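Local coordinates for (R)-specific secondary-alkylsulfatase (Pseudomonas sp., PDB 4AXH), which hydrolyses (R)-configured secondary alkyl sulfates to (S)-alcohols and sulfate with strict inversion of configuration, using a pair of zinc ions, at residues G222-G234 against H317-D329. Residues are numbered along the deposited sequence; the frame is centred on the assembly and turned at random.
Sequences GTAMARRGQYQSG and HNLLTPRGAEVRD
The side-chain oxygen OE1 of Gln232 accepts a weak, bent hydrogen bond from the backbone N of Arg323, at 2.8 Å with an N-H...O angle of 123°. The hydroxyl of Thr321 lies close to the same oxygen, OG1 to OE1 3.1 Å. With CG anti to the backbone N (chi1 -158°) and the chain extended beyond it, the glutamine spans the gap from helix 222-233 to the type I turn Thr321-Gly324, crossing Pro322 at about a right angle and laying its amide beside the ring, where CD of Gln232 is 3.6 Å from CD of Pro322. Leu516 and Met520 of helix 515-529 pack against Gln232 and Pro322, respectively.

Two further hydrogen bonds, both weak, come from Arg228. Its chain bends at chi3 (65°), which brings NE to the carbonyl O of Arg323 (3.0 Å), near the guanidinium plane, and NH2 to O of Pro322 (3.1 Å), so that one guanidinium serves two successive carbonyls of the turn. NH1 of Arg228 is hydrogen-bonded to O of Tyr435 of the second subunit, tying this part of the contact to the dimer interface.

The turn belongs to the loop between strand 305-307 and helix 330-344 in the metallo-beta-lactamase domain. Gln232, the run Asn318-Arg323, Arg328 and Tyr417 bind sulfate, and the side chain of Thr321 is about 9 Å from a zinc ion. The contact thus joins two parts of the sulfate site far apart in sequence.

The guanidinium of Arg323 lies against the helix, with CG of Met225 over one face, offset toward the rim, 3.4 Å from NH2 of Arg323. The two backbones come nearest each other at Gly229 and Arg323, whose CA atoms are 4.3 Å apart.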
loop_
_atom_site.group_PDB
_atom_site.type_symbol
_atom_site.label_atom_id
_atom_site.label_comp_id
_atom_site.label_asym_id
_atom_site.label_seq_id
_atom_site.Cartn_x
_atom_site.Cartn_y
_atom_site.Cartn_z
ATOM N N GLY A 222 -16.009 -5.167 0.245
ATOM C CA GLY A 222 -16.578 -6.351 0.848
ATOM C C GLY A 222 -16.777 -7.596 0.036
ATOM O O GLY A 222 -16.357 -8.650 0.492
ATOM N N THR A 223 -17.465 -7.513 -1.106
ATOM C CA THR A 223 -17.793 -8.712 -1.851
ATOM C C THR A 223 -16.589 -9.450 -2.405
ATOM O O THR A 223 -16.629 -10.678 -2.455
ATOM C CB THR A 223 -19.061 -8.559 -2.739
ATOM O OG1 THR A 223 -18.785 -8.872 -4.103
ATOM C CG2 THR A 223 -19.783 -7.207 -2.584
ATOM N N ALA A 224 -15.504 -8.727 -2.754
ATOM C CA ALA A 224 -14.282 -9.357 -3.262
ATOM C C ALA A 224 -13.514 -9.985 -2.115
ATOM O O ALA A 224 -13.012 -11.103 -2.218
ATOM C CB ALA A 224 -13.426 -8.324 -3.950
ATOM N N MET A 225 -13.457 -9.258 -1.004
ATOM C CA MET A 225 -12.825 -9.625 0.258
ATOM C C MET A 225 -13.480 -10.909 0.824
ATOM O O MET A 225 -12.778 -11.871 1.145
ATOM C CB MET A 225 -13.059 -8.463 1.213
ATOM C CG MET A 225 -11.922 -8.109 2.076
ATOM S SD MET A 225 -12.031 -6.283 2.116
ATOM C CE MET A 225 -10.608 -5.846 1.382
ATOM N N ALA A 226 -14.820 -10.935 0.895
ATOM C CA ALA A 226 -15.620 -12.051 1.420
ATOM C C ALA A 226 -15.446 -13.357 0.668
ATOM O O ALA A 226 -15.459 -14.429 1.278
ATOM C CB ALA A 226 -17.101 -11.680 1.485
ATOM N N ARG A 227 -15.314 -13.272 -0.648
ATOM C CA ARG A 227 -15.149 -14.425 -1.519
ATOM C C ARG A 227 -13.688 -14.916 -1.498
ATOM O O ARG A 227 -13.448 -16.122 -1.435
ATOM C CB ARG A 227 -15.659 -14.059 -2.934
ATOM C CG ARG A 227 -15.346 -15.031 -4.040
ATOM C CD ARG A 227 -15.862 -16.430 -3.837
ATOM N NE ARG A 227 -15.388 -17.259 -4.940
ATOM C CZ ARG A 227 -15.084 -18.543 -4.843
ATOM N NH1 ARG A 227 -15.228 -19.181 -3.690
ATOM N NH2 ARG A 227 -14.652 -19.208 -5.903
ATOM N N ARG A 228 -12.718 -13.979 -1.535
ATOM C CA ARG A 228 -11.289 -14.290 -1.440
ATOM C C ARG A 228 -10.985 -14.896 -0.044
ATOM O O ARG A 228 -10.102 -15.745 0.073
ATOM C CB ARG A 228 -10.452 -13.018 -1.645
ATOM C CG ARG A 228 -10.158 -12.616 -3.104
ATOM C CD ARG A 228 -9.543 -11.211 -3.187
ATOM N NE ARG A 228 -8.225 -11.160 -2.543
ATOM C CZ ARG A 228 -7.067 -11.061 -3.191
ATOM N NH1 ARG A 228 -7.044 -10.925 -4.510
ATOM N NH2 ARG A 228 -5.924 -11.061 -2.519
ATOM N N GLY A 229 -11.736 -14.455 0.975
ATOM C CA GLY A 229 -11.633 -14.924 2.348
ATOM C C GLY A 229 -11.993 -16.393 2.501
ATOM O O GLY A 229 -11.582 -17.038 3.475
ATOM N N GLN A 230 -12.744 -16.952 1.527
ATOM C CA GLN A 230 -13.144 -18.374 1.526
ATOM C C GLN A 230 -11.946 -19.290 1.316
ATOM O O GLN A 230 -11.857 -20.393 1.872
ATOM C CB GLN A 230 -14.239 -18.617 0.466
ATOM C CG GLN A 230 -15.606 -18.141 0.960
ATOM C CD GLN A 230 -16.641 -17.965 -0.111
ATOM O OE1 GLN A 230 -16.525 -18.478 -1.223
ATOM N NE2 GLN A 230 -17.687 -17.216 0.208
ATOM N N TYR A 231 -10.994 -18.780 0.533
ATOM C CA TYR A 231 -9.720 -19.443 0.280
ATOM C C TYR A 231 -8.859 -19.393 1.553
ATOM O O TYR A 231 -8.310 -20.411 1.948
ATOM C CB TYR A 231 -9.019 -18.812 -0.942
ATOM C CG TYR A 231 -9.469 -19.410 -2.260
ATOM C CD1 TYR A 231 -10.768 -19.224 -2.729
ATOM C CD2 TYR A 231 -8.588 -20.141 -3.054
ATOM C CE1 TYR A 231 -11.188 -19.780 -3.940
ATOM C CE2 TYR A 231 -8.988 -20.682 -4.279
ATOM C CZ TYR A 231 -10.290 -20.502 -4.714
ATOM O OH TYR A 231 -10.685 -21.058 -5.897
ATOM N N GLN A 232 -8.827 -18.240 2.234
ATOM C CA GLN A 232 -8.068 -18.031 3.460
ATOM C C GLN A 232 -8.515 -18.952 4.601
ATOM O O GLN A 232 -7.663 -19.479 5.343
ATOM C CB GLN A 232 -8.181 -16.552 3.864
ATOM C CG GLN A 232 -7.065 -16.063 4.782
ATOM C CD GLN A 232 -7.310 -14.646 5.193
ATOM O OE1 GLN A 232 -7.437 -13.753 4.356
ATOM N NE2 GLN A 232 -7.352 -14.400 6.476
ATOM N N SER A 233 -9.849 -19.159 4.703
ATOM C CA SER A 233 -10.579 -19.925 5.732
ATOM C C SER A 233 -10.560 -21.455 5.627
ATOM O O SER A 233 -10.631 -22.161 6.676
ATOM C CB SER A 233 -12.050 -19.505 5.724
ATOM O OG SER A 233 -12.197 -18.104 5.859
ATOM N N GLY A 234 -10.670 -21.919 4.362
ATOM C CA GLY A 234 -10.836 -23.322 4.019
ATOM C C GLY A 234 -12.157 -23.864 4.546
ATOM O O GLY A 234 -12.271 -25.070 4.774
ATOM N N HIS A 317 2.482 -12.771 11.635
ATOM C CA HIS A 317 1.168 -12.249 11.226
ATOM C C HIS A 317 1.268 -11.713 9.792
ATOM O O HIS A 317 2.350 -11.772 9.173
ATOM C CB HIS A 317 0.670 -11.174 12.209
ATOM C CG HIS A 317 -0.816 -11.122 12.433
ATOM N ND1 HIS A 317 -1.728 -11.242 11.375
ATOM C CD2 HIS A 317 -1.505 -10.893 13.579
ATOM C CE1 HIS A 317 -2.931 -11.096 11.912
ATOM N NE2 HIS A 317 -2.856 -10.880 13.234
ATOM N N ASN A 318 0.155 -11.218 9.241
ATOM C CA ASN A 318 0.171 -10.722 7.866
ATOM C C ASN A 318 0.464 -9.242 7.764
ATOM O O ASN A 318 -0.061 -8.458 8.550
ATOM C CB ASN A 318 -1.177 -10.982 7.198
ATOM C CG ASN A 318 -1.433 -12.413 6.809
ATOM O OD1 ASN A 318 -0.718 -13.034 5.966
ATOM N ND2 ASN A 318 -2.539 -12.929 7.325
ATOM N N LEU A 319 1.244 -8.854 6.755
ATOM C CA LEU A 319 1.446 -7.449 6.417
ATOM C C LEU A 319 0.420 -7.146 5.299
ATOM O O LEU A 319 0.005 -6.002 5.120
ATOM C CB LEU A 319 2.896 -7.141 5.976
ATOM C CG LEU A 319 3.917 -7.221 7.088
ATOM C CD1 LEU A 319 5.322 -7.077 6.549
ATOM C CD2 LEU A 319 3.617 -6.215 8.213
ATOM N N LEU A 320 0.002 -8.206 4.576
ATOM C CA LEU A 320 -0.997 -8.215 3.509
ATOM C C LEU A 320 -1.846 -9.472 3.642
ATOM O O LEU A 320 -1.418 -10.545 3.187
ATOM C CB LEU A 320 -0.360 -8.124 2.079
ATOM C CG LEU A 320 -1.350 -7.978 0.906
ATOM C CD1 LEU A 320 -1.868 -6.563 0.803
ATOM C CD2 LEU A 320 -0.721 -8.365 -0.406
ATOM N N THR A 321 -3.046 -9.346 4.248
ATOM C CA THR A 321 -3.956 -10.483 4.407
ATOM C C THR A 321 -4.410 -11.091 3.054
ATOM O O THR A 321 -4.612 -10.355 2.083
ATOM C CB THR A 321 -4.994 -10.306 5.540
ATOM O OG1 THR A 321 -6.086 -11.191 5.343
ATOM C CG2 THR A 321 -5.504 -8.925 5.676
ATOM N N PRO A 322 -4.430 -12.449 2.932
ATOM C CA PRO A 322 -4.766 -13.087 1.634
ATOM C C PRO A 322 -6.182 -12.856 1.064
ATOM O O PRO A 322 -6.408 -13.067 -0.140
ATOM C CB PRO A 322 -4.487 -14.569 1.892
ATOM C CG PRO A 322 -3.658 -14.602 3.103
ATOM C CD PRO A 322 -4.105 -13.473 3.938
ATOM N N ARG A 323 -7.132 -12.427 1.910
ATOM C CA ARG A 323 -8.497 -12.104 1.475
ATOM C C ARG A 323 -8.529 -10.778 0.700
ATOM O O ARG A 323 -9.516 -10.480 0.033
ATOM C CB ARG A 323 -9.441 -12.021 2.692
ATOM C CG ARG A 323 -9.122 -10.908 3.700
ATOM C CD ARG A 323 -9.974 -11.065 4.929
ATOM N NE ARG A 323 -10.945 -9.963 5.075
ATOM C CZ ARG A 323 -12.270 -10.081 4.963
ATOM N NH1 ARG A 323 -12.819 -11.263 4.700
ATOM N NH2 ARG A 323 -13.058 -9.023 5.140
ATOM N N GLY A 324 -7.473 -9.976 0.882
ATOM C CA GLY A 324 -7.263 -8.658 0.298
ATOM C C GLY A 324 -7.454 -7.598 1.354
ATOM O O GLY A 324 -8.436 -7.650 2.104
ATOM N N ALA A 325 -6.533 -6.613 1.421
ATOM C CA ALA A 325 -6.555 -5.452 2.342
ATOM C C ALA A 325 -5.464 -4.443 1.997
ATOM O O ALA A 325 -4.614 -4.699 1.137
ATOM C CB ALA A 325 -6.370 -5.915 3.779
ATOM N N GLU A 326 -5.463 -3.308 2.699
ATOM C CA GLU A 326 -4.393 -2.316 2.562
ATOM C C GLU A 326 -3.183 -2.872 3.369
ATOM O O GLU A 326 -3.377 -3.440 4.455
ATOM C CB GLU A 326 -4.804 -0.955 3.166
ATOM C CG GLU A 326 -5.965 -0.262 2.479
ATOM C CD GLU A 326 -6.428 1.047 3.089
ATOM O OE1 GLU A 326 -5.677 1.639 3.898
ATOM O OE2 GLU A 326 -7.550 1.487 2.747
ATOM N N VAL A 327 -1.950 -2.720 2.830
ATOM C CA VAL A 327 -0.710 -3.132 3.496
ATOM C C VAL A 327 -0.565 -2.487 4.859
ATOM O O VAL A 327 -0.979 -1.346 5.044
ATOM C CB VAL A 327 0.573 -2.878 2.678
ATOM C CG1 VAL A 327 1.064 -4.132 1.993
ATOM C CG2 VAL A 327 0.416 -1.731 1.694
ATOM N N ARG A 328 0.062 -3.207 5.790
ATOM C CA ARG A 328 0.349 -2.747 7.144
ATOM C C ARG A 328 1.793 -2.245 7.228
ATOM O O ARG A 328 2.600 -2.525 6.335
ATOM C CB ARG A 328 0.090 -3.874 8.156
ATOM C CG ARG A 328 -1.358 -4.140 8.307
ATOM C CD ARG A 328 -1.582 -5.549 8.694
ATOM N NE ARG A 328 -2.975 -5.775 9.121
ATOM C CZ ARG A 328 -3.501 -6.980 9.343
ATOM N NH1 ARG A 328 -2.753 -8.083 9.191
ATOM N NH2 ARG A 328 -4.783 -7.099 9.704
ATOM N N ASP A 329 2.096 -1.451 8.264
ATOM C CA ASP A 329 3.434 -0.896 8.475
ATOM C C ASP A 329 4.184 -1.720 9.541
ATOM O O ASP A 329 3.962 -1.550 10.770
ATOM C CB ASP A 329 3.353 0.598 8.873
ATOM C CG ASP A 329 4.686 1.308 9.023
ATOM O OD1 ASP A 329 5.741 0.682 8.706
ATOM O OD2 ASP A 329 4.679 2.497 9.432
#